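Local coordinates for protein putative thiol-disulfide isomerase or thioredoxin (Salmonella enterica subsp. enterica serovar Typhimurium, PDB 3L9V) that probably exchanges thiols and disulfides in substrate proteins, as a DsbA-like oxidoreductase built on the thioredoxin fold, at residues R136-E140 and Y141-G145; E168-R171 and S172-A176. All coordinates share one frame; numbering follows the deposited sequence.

Contact 1: residues R136-E140 and Y141-G145; sequences RLFKE and YGVRG
A Schellman motif ends helix 125-140, and across it Phe138 meets Val143 both through the backbone and through their side chains. Gly142 leaves helical geometry with a positive phi of 67°, which swings the chain back over the last turn. Val143 N then bonds to Phe138 O at 3.1 Å, approached almost straight on, while Gly142 N reaches Lys139 O at 3.2 Å from well above the carbonyl plane, a more bent bond. One step earlier, Tyr141 N still makes the regular helical bond to Leu137 O.

The hydrophobic half of the cap lies beside these bonds. Phe138 has CG anti to its own N (chi1 -179°), and this carries the ring along the departing chain until Val143 CB stands over one face, 3.8 Å from the centroid, in a CH-pi contact. The two side chains cross nearly at a right angle, with Val143 CG1 3.5 Å from Phe138 CE1. The other methyl, Val143 CG2, lies against the helix end, 3.6 Å from Phe138 O. Phe21 and Tyr150, on the neighbouring strands 18-22 and 148-151, pack against Val143 and Tyr141 and seat the cap on the central sheet. Tyr141 itself folds back along the last turn: its CD1 lies 4.0 Å from Leu137 CB, and the same ring edge carries Leu137 O in its plane, 3.2 Å from CD1.

Contact 2: residues E168-R171 and S172-A176; sequences ENFR and SRYAA
Asn169 with Arg173, Phe170 with Tyr174, and Arg171 with Ser172 pair up along helix 167-182, the first two four residues apart, about one turn, and the last between neighbours. The backbone is regular: Ser172, Arg173, Tyr174 and Ala175 each donate N-H to the carbonyl four residues back, as in Tyr174 N to Phe170 O at 3.0 Å.

The polar link passes through water. Arg171 NE donates to water 1 at 2.9 Å, and the water in turn donates to Ser172 OG at 2.7 Å. The arginine chain bends at chi3 (71°), which brings NE round to this water, with Glu168 CA over one face of the guanidinium, toward its rim; NH1 is held by Met36 O. Ser172 OG also sits 2.8 Å from Glu168 O.

Among the flat groups, Arg173 runs back alongside Asn169, both pointing the same way. Asn169 CB stands over the centre of the guanidinium, 3.8 Å from Arg173 CZ, and the amide plane is turned only 23° from it. The hydrogen bond of Arg173 NH1 to Gly163 O probably helps fix that orientation.

The aromatic pair lies on another flank. Phe170 and Tyr174 run side by side, touching where Phe170 CE1 comes 4.1 Å from Tyr174 CD1. Tyr174 OH bonds to Asn159, and its ring meets Phe32 edge-to-face. The i to i+4 pairings are those of a regular alpha-helix; with Tyr174 and Ala175 buried against helix 38-43 and Ser172 and Arg173 exposed, it is amphipathic, the C-terminal helix of the thioredoxin fold.

In the fold
Contact 1 closes before contact 2 opens along the chain, and strands 148-151 and 155-157 lie between them. Residues 136-145 bring the chain off helix 125-140 and lead it to strand 148-151 of the mixed sheet, whereas residues 168-176 belong to helix 167-182, which follows strand 155-157. Their centres are 25 Å apart and their nearest atoms about 10 Å, so the two do not touch. Between them the chain runs through this antiparallel strand pair and the loop before helix 167-182, all within the DsbA-like thioredoxin domain. One contact delivers the chain into this strand-strand-helix end of the thioredoxin fold, and the other lies in the helix that completes it.

Contact 1: residues R136-E140 and Y141-G145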
ATOM      1  N   ARG A 136      -3.425 -13.616  -0.637  1.00 31.57           N
ATOM      2  CA  ARG A 136      -4.312 -14.228   0.348  1.00 31.73           C
ATOM      3  C   ARG A 136      -5.134 -13.139   1.047  1.00 28.20           C
ATOM      4  O   ARG A 136      -6.363 -13.210   1.112  1.00 25.86           O
ATOM      5  CB  ARG A 136      -3.498 -15.041   1.374  1.00 34.65           C
ATOM      6  CG  ARG A 136      -4.308 -15.593   2.538  1.00 37.49           C
ATOM      7  CD  ARG A 136      -3.625 -16.821   3.187  1.00 39.81           C
ATOM      8  NE  ARG A 136      -2.424 -16.472   3.938  1.00 46.64           N
ATOM      9  CZ  ARG A 136      -1.178 -16.628   3.491  1.00 47.56           C
ATOM     10  NH1 ARG A 136      -0.941 -17.129   2.282  1.00 45.82           N
ATOM     11  NH2 ARG A 136      -0.161 -16.274   4.257  1.00 49.97           N
ATOM     12  N   LEU A 137      -4.452 -12.109   1.531  1.00 27.55           N
ATOM     13  CA  LEU A 137      -5.132 -11.071   2.286  1.00 26.08           C
ATOM     14  C   LEU A 137      -6.096 -10.259   1.409  1.00 34.52           C
ATOM     15  O   LEU A 137      -7.090  -9.720   1.911  1.00 34.70           O
ATOM     16  CB  LEU A 137      -4.131 -10.197   3.029  1.00 29.66           C
ATOM     17  CG  LEU A 137      -3.283 -10.965   4.055  1.00 28.39           C
ATOM     18  CD1 LEU A 137      -2.200 -10.064   4.683  1.00 21.40           C
ATOM     19  CD2 LEU A 137      -4.171 -11.605   5.140  1.00 32.20           C
ATOM     20  N   PHE A 138      -5.821 -10.199   0.104  1.00 27.16           N
ATOM     21  CA  PHE A 138      -6.720  -9.509  -0.824  1.00 29.96           C
ATOM     22  C   PHE A 138      -8.070 -10.190  -0.707  1.00 32.04           C
ATOM     23  O   PHE A 138      -9.094  -9.534  -0.667  1.00 30.15           O
ATOM     24  CB  PHE A 138      -6.208  -9.579  -2.269  1.00 22.41           C
ATOM     25  CG  PHE A 138      -7.081  -8.848  -3.292  1.00 25.35           C
ATOM     26  CD1 PHE A 138      -6.785  -7.561  -3.690  1.00 24.93           C
ATOM     27  CD2 PHE A 138      -8.161  -9.480  -3.882  1.00 31.85           C
ATOM     28  CE1 PHE A 138      -7.579  -6.886  -4.638  1.00 24.68           C
ATOM     29  CE2 PHE A 138      -8.948  -8.818  -4.835  1.00 36.65           C
ATOM     30  CZ  PHE A 138      -8.644  -7.519  -5.209  1.00 27.62           C
ATOM     31  N   LYS A 139      -8.059 -11.515  -0.629  1.00 30.22           N
ATOM     32  CA  LYS A 139      -9.318 -12.254  -0.575  1.00 34.60           C
ATOM     33  C   LYS A 139      -9.973 -12.207   0.805  1.00 30.09           C
ATOM     34  O   LYS A 139     -11.188 -12.081   0.892  1.00 42.70           O
ATOM     35  CB  LYS A 139      -9.156 -13.694  -1.075  1.00 40.27           C
ATOM     36  CG  LYS A 139      -8.567 -13.800  -2.485  1.00 46.40           C
ATOM     37  CD  LYS A 139      -8.591 -15.236  -2.997  1.00 54.77           C
ATOM     38  CE  LYS A 139      -7.951 -16.190  -1.999  0.92 53.33           C
ATOM     39  NZ  LYS A 139      -8.059 -17.607  -2.451  0.12 54.05           N
ATOM     40  N   GLU A 140      -9.174 -12.247   1.870  1.00 27.30           N
ATOM     41  CA  GLU A 140      -9.706 -12.255   3.237  1.00 30.65           C
ATOM     42  C   GLU A 140     -10.348 -10.933   3.632  1.00 35.93           C
ATOM     43  O   GLU A 140     -11.338 -10.920   4.355  1.00 30.66           O
ATOM     44  CB  GLU A 140      -8.610 -12.611   4.250  1.00 29.32           C
ATOM     45  CG  GLU A 140      -8.083 -14.049   4.108  1.00 26.54           C
ATOM     46  CD  GLU A 140      -7.064 -14.396   5.176  1.00 34.32           C
ATOM     47  OE1 GLU A 140      -7.035 -13.724   6.234  1.00 41.97           O
ATOM     48  OE2 GLU A 140      -6.280 -15.334   4.953  1.00 39.08           O
ATOM     49  N   TYR A 141      -9.763  -9.827   3.173  1.00 27.66           N
ATOM     50  CA  TYR A 141     -10.270  -8.502   3.481  1.00 27.14           C
ATOM     51  C   TYR A 141     -11.420  -8.141   2.557  1.00 30.00           C
ATOM     52  O   TYR A 141     -12.052  -7.111   2.730  1.00 39.56           O
ATOM     53  CB  TYR A 141      -9.172  -7.432   3.347  1.00 26.40           C
ATOM     54  CG  TYR A 141      -8.274  -7.320   4.546  1.00 32.22           C
ATOM     55  CD1 TYR A 141      -7.137  -8.098   4.651  1.00 27.52           C
ATOM     56  CD2 TYR A 141      -8.572  -6.443   5.587  1.00 35.53           C
ATOM     57  CE1 TYR A 141      -6.326  -8.012   5.742  1.00 25.11           C
ATOM     58  CE2 TYR A 141      -7.753  -6.348   6.690  1.00 26.43           C
ATOM     59  CZ  TYR A 141      -6.627  -7.149   6.756  1.00 28.28           C
ATOM     60  OH  TYR A 141      -5.783  -7.083   7.832  1.00 33.04           O
ATOM     61  N   GLY A 142     -11.660  -8.969   1.553  1.00 29.90           N
ATOM     62  CA  GLY A 142     -12.731  -8.710   0.602  1.00 29.37           C
ATOM     63  C   GLY A 142     -12.456  -7.480  -0.253  1.00 31.04           C
ATOM     64  O   GLY A 142     -13.367  -6.716  -0.552  1.00 30.01           O
ATOM     65  N   VAL A 143     -11.203  -7.291  -0.661  1.00 27.71           N
ATOM     66  CA  VAL A 143     -10.820  -6.058  -1.358  1.00 31.80           C
ATOM     67  C   VAL A 143     -11.498  -5.912  -2.707  1.00 23.27           C
ATOM     68  O   VAL A 143     -11.585  -6.868  -3.461  1.00 24.20           O
ATOM     69  CB  VAL A 143      -9.293  -5.967  -1.560  1.00 32.58           C
ATOM     70  CG1 VAL A 143      -8.925  -4.668  -2.276  1.00 24.28           C
ATOM     71  CG2 VAL A 143      -8.616  -6.023  -0.214  1.00 22.52           C
ATOM     72  N   ARG A 144     -11.954  -4.709  -3.021  1.00 28.58           N
ATOM     73  CA  ARG A 144     -12.684  -4.472  -4.274  1.00 28.00           C
ATOM     74  C   ARG A 144     -12.012  -3.430  -5.169  1.00 26.52           C
ATOM     75  O   ARG A 144     -12.414  -3.224  -6.313  1.00 29.32           O
ATOM     76  CB  ARG A 144     -14.113  -4.009  -3.954  1.00 38.01           C
ATOM     77  CG  ARG A 144     -14.964  -5.069  -3.255  1.00 43.59           C
ATOM     78  CD  ARG A 144     -16.406  -4.614  -3.081  1.00 48.64           C
ATOM     79  NE  ARG A 144     -16.583  -3.812  -1.878  1.00 56.88           N
ATOM     80  CZ  ARG A 144     -16.790  -2.499  -1.878  1.00 65.84           C
ATOM     81  NH1 ARG A 144     -16.860  -1.834  -3.028  1.00 68.80           N
ATOM     82  NH2 ARG A 144     -16.938  -1.852  -0.728  1.00 67.03           N
ATOM     83  N   GLY A 145     -11.007  -2.753  -4.633  1.00 23.25           N
ATOM     84  CA  GLY A 145     -10.334  -1.699  -5.364  1.00 26.62           C
ATOM     85  C   GLY A 145      -9.295  -1.016  -4.510  1.00 26.62           C
ATOM     86  O   GLY A 145      -8.987  -1.466  -3.406  1.00 27.24           O
TER

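Contact 2: residues E168-R171 and S172-A176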
ATOM      1  N   GLU A 168      -6.083  19.855   2.664  1.00 31.27           N
ATOM      2  CA  GLU A 168      -5.868  19.921   4.109  1.00 35.38           C
ATOM      3  C   GLU A 168      -7.096  19.485   4.926  1.00 34.23           C
ATOM      4  O   GLU A 168      -6.959  18.780   5.925  1.00 27.65           O
ATOM      5  CB  GLU A 168      -5.431  21.339   4.493  1.00 44.48           C
ATOM      6  CG  GLU A 168      -5.193  21.554   5.974  1.00 56.24           C
ATOM      7  CD  GLU A 168      -5.239  23.029   6.349  1.00 67.44           C
ATOM      8  OE1 GLU A 168      -5.585  23.858   5.476  1.00 67.87           O
ATOM      9  OE2 GLU A 168      -4.933  23.360   7.517  1.00 71.14           O
ATOM     10  N   ASN A 169      -8.296  19.895   4.510  1.00 28.49           N
ATOM     11  CA  ASN A 169      -9.507  19.408   5.180  1.00 32.47           C
ATOM     12  C   ASN A 169      -9.799  17.956   4.835  1.00 28.73           C
ATOM     13  O   ASN A 169     -10.217  17.182   5.699  1.00 33.62           O
ATOM     14  CB  ASN A 169     -10.723  20.275   4.838  1.00 37.15           C
ATOM     15  CG  ASN A 169     -10.625  21.657   5.434  1.00 39.15           C
ATOM     16  OD1 ASN A 169      -9.759  21.915   6.255  1.00 40.35           O
ATOM     17  ND2 ASN A 169     -11.507  22.553   5.020  1.00 41.71           N
ATOM     18  N   PHE A 170      -9.588  17.585   3.571  1.00 19.97           N
ATOM     19  CA  PHE A 170      -9.801  16.193   3.182  1.00 24.49           C
ATOM     20  C   PHE A 170      -8.913  15.272   4.012  1.00 26.42           C
ATOM     21  O   PHE A 170      -9.380  14.298   4.571  1.00 27.73           O
ATOM     22  CB  PHE A 170      -9.547  15.929   1.688  1.00 21.59           C
ATOM     23  CG  PHE A 170      -9.929  14.529   1.256  1.00 27.49           C
ATOM     24  CD1 PHE A 170      -9.051  13.464   1.433  1.00 27.61           C
ATOM     25  CD2 PHE A 170     -11.171  14.278   0.708  1.00 26.97           C
ATOM     26  CE1 PHE A 170      -9.408  12.179   1.069  1.00 29.36           C
ATOM     27  CE2 PHE A 170     -11.532  12.991   0.342  1.00 32.24           C
ATOM     28  CZ  PHE A 170     -10.649  11.941   0.527  1.00 30.33           C
ATOM     29  N   ARG A 171      -7.627  15.584   4.065  1.00 27.11           N
ATOM     30  CA  ARG A 171      -6.663  14.795   4.825  1.00 32.00           C
ATOM     31  C   ARG A 171      -7.029  14.693   6.314  1.00 33.32           C
ATOM     32  O   ARG A 171      -7.002  13.616   6.908  1.00 32.24           O
ATOM     33  CB  ARG A 171      -5.273  15.418   4.678  1.00 27.15           C
ATOM     34  CG  ARG A 171      -4.222  14.862   5.628  1.00 28.22           C
ATOM     35  CD  ARG A 171      -2.833  15.470   5.327  1.00 32.82           C
ATOM     36  NE  ARG A 171      -2.727  16.874   5.715  1.00 34.58           N
ATOM     37  CZ  ARG A 171      -2.311  17.865   4.927  1.00 32.51           C
ATOM     38  NH1 ARG A 171      -1.945  17.643   3.676  1.00 30.49           N
ATOM     39  NH2 ARG A 171      -2.258  19.094   5.405  1.00 41.26           N
ATOM     40  N   SER A 172      -7.373  15.826   6.910  1.00 31.15           N
ATOM     41  CA  SER A 172      -7.726  15.859   8.325  1.00 32.49           C
ATOM     42  C   SER A 172      -8.979  15.036   8.623  1.00 29.96           C
ATOM     43  O   SER A 172      -9.046  14.335   9.638  1.00 26.75           O
ATOM     44  CB  SER A 172      -7.948  17.295   8.802  1.00 36.47           C
ATOM     45  OG  SER A 172      -6.769  18.060   8.659  1.00 53.02           O
ATOM     46  N   ARG A 173      -9.971  15.128   7.747  1.00 24.94           N
ATOM     47  CA  ARG A 173     -11.211  14.403   7.989  1.00 24.20           C
ATOM     48  C   ARG A 173     -11.032  12.907   7.816  1.00 26.57           C
ATOM     49  O   ARG A 173     -11.568  12.128   8.594  1.00 31.61           O
ATOM     50  CB  ARG A 173     -12.350  14.946   7.129  1.00 27.88           C
ATOM     51  CG  ARG A 173     -12.722  16.358   7.536  1.00 23.71           C
ATOM     52  CD  ARG A 173     -13.539  17.073   6.469  1.00 26.65           C
ATOM     53  NE  ARG A 173     -13.620  18.484   6.810  1.00 37.13           N
ATOM     54  CZ  ARG A 173     -14.188  19.414   6.055  1.00 38.62           C
ATOM     55  NH1 ARG A 173     -14.726  19.092   4.891  1.00 34.61           N
ATOM     56  NH2 ARG A 173     -14.203  20.670   6.471  1.00 40.30           N
ATOM     57  N   TYR A 174     -10.255  12.504   6.814  1.00 26.25           N
ATOM     58  CA  TYR A 174      -9.976  11.090   6.585  1.00 25.64           C
ATOM     59  C   TYR A 174      -9.227  10.500   7.787  1.00 24.80           C
ATOM     60  O   TYR A 174      -9.609   9.455   8.316  1.00 30.39           O
ATOM     61  CB  TYR A 174      -9.153  10.908   5.301  1.00 33.22           C
ATOM     62  CG  TYR A 174      -9.190   9.516   4.706  1.00 29.79           C
ATOM     63  CD1 TYR A 174     -10.130   9.176   3.743  1.00 29.16           C
ATOM     64  CD2 TYR A 174      -8.278   8.548   5.100  1.00 31.32           C
ATOM     65  CE1 TYR A 174     -10.161   7.903   3.192  1.00 31.27           C
ATOM     66  CE2 TYR A 174      -8.300   7.275   4.554  1.00 26.33           C
ATOM     67  CZ  TYR A 174      -9.233   6.958   3.612  1.00 30.97           C
ATOM     68  OH  TYR A 174      -9.232   5.703   3.073  1.00 27.91           O
ATOM     69  N   ALA A 175      -8.177  11.189   8.225  1.00 24.15           N
ATOM     70  CA  ALA A 175      -7.401  10.748   9.382  1.00 32.49           C
ATOM     71  C   ALA A 175      -8.219  10.754  10.686  1.00 33.47           C
ATOM     72  O   ALA A 175      -8.013   9.902  11.544  1.00 27.39           O
ATOM     73  CB  ALA A 175      -6.132  11.595   9.548  1.00 29.49           C
ATOM     74  N   ALA A 176      -9.131  11.717  10.822  1.00 26.00           N
ATOM     75  CA  ALA A 176      -9.968  11.816  12.009  1.00 26.04           C
ATOM     76  C   ALA A 176     -10.809  10.559  12.167  1.00 24.36           C
ATOM     77  O   ALA A 176     -10.932  10.008  13.262  1.00 30.32           O
ATOM     78  CB  ALA A 176     -10.861  13.059  11.950  1.00 27.08           C
TER
HETATM   79  O   HOH W   1      -4.330  18.479   7.493  1.00 56.65           O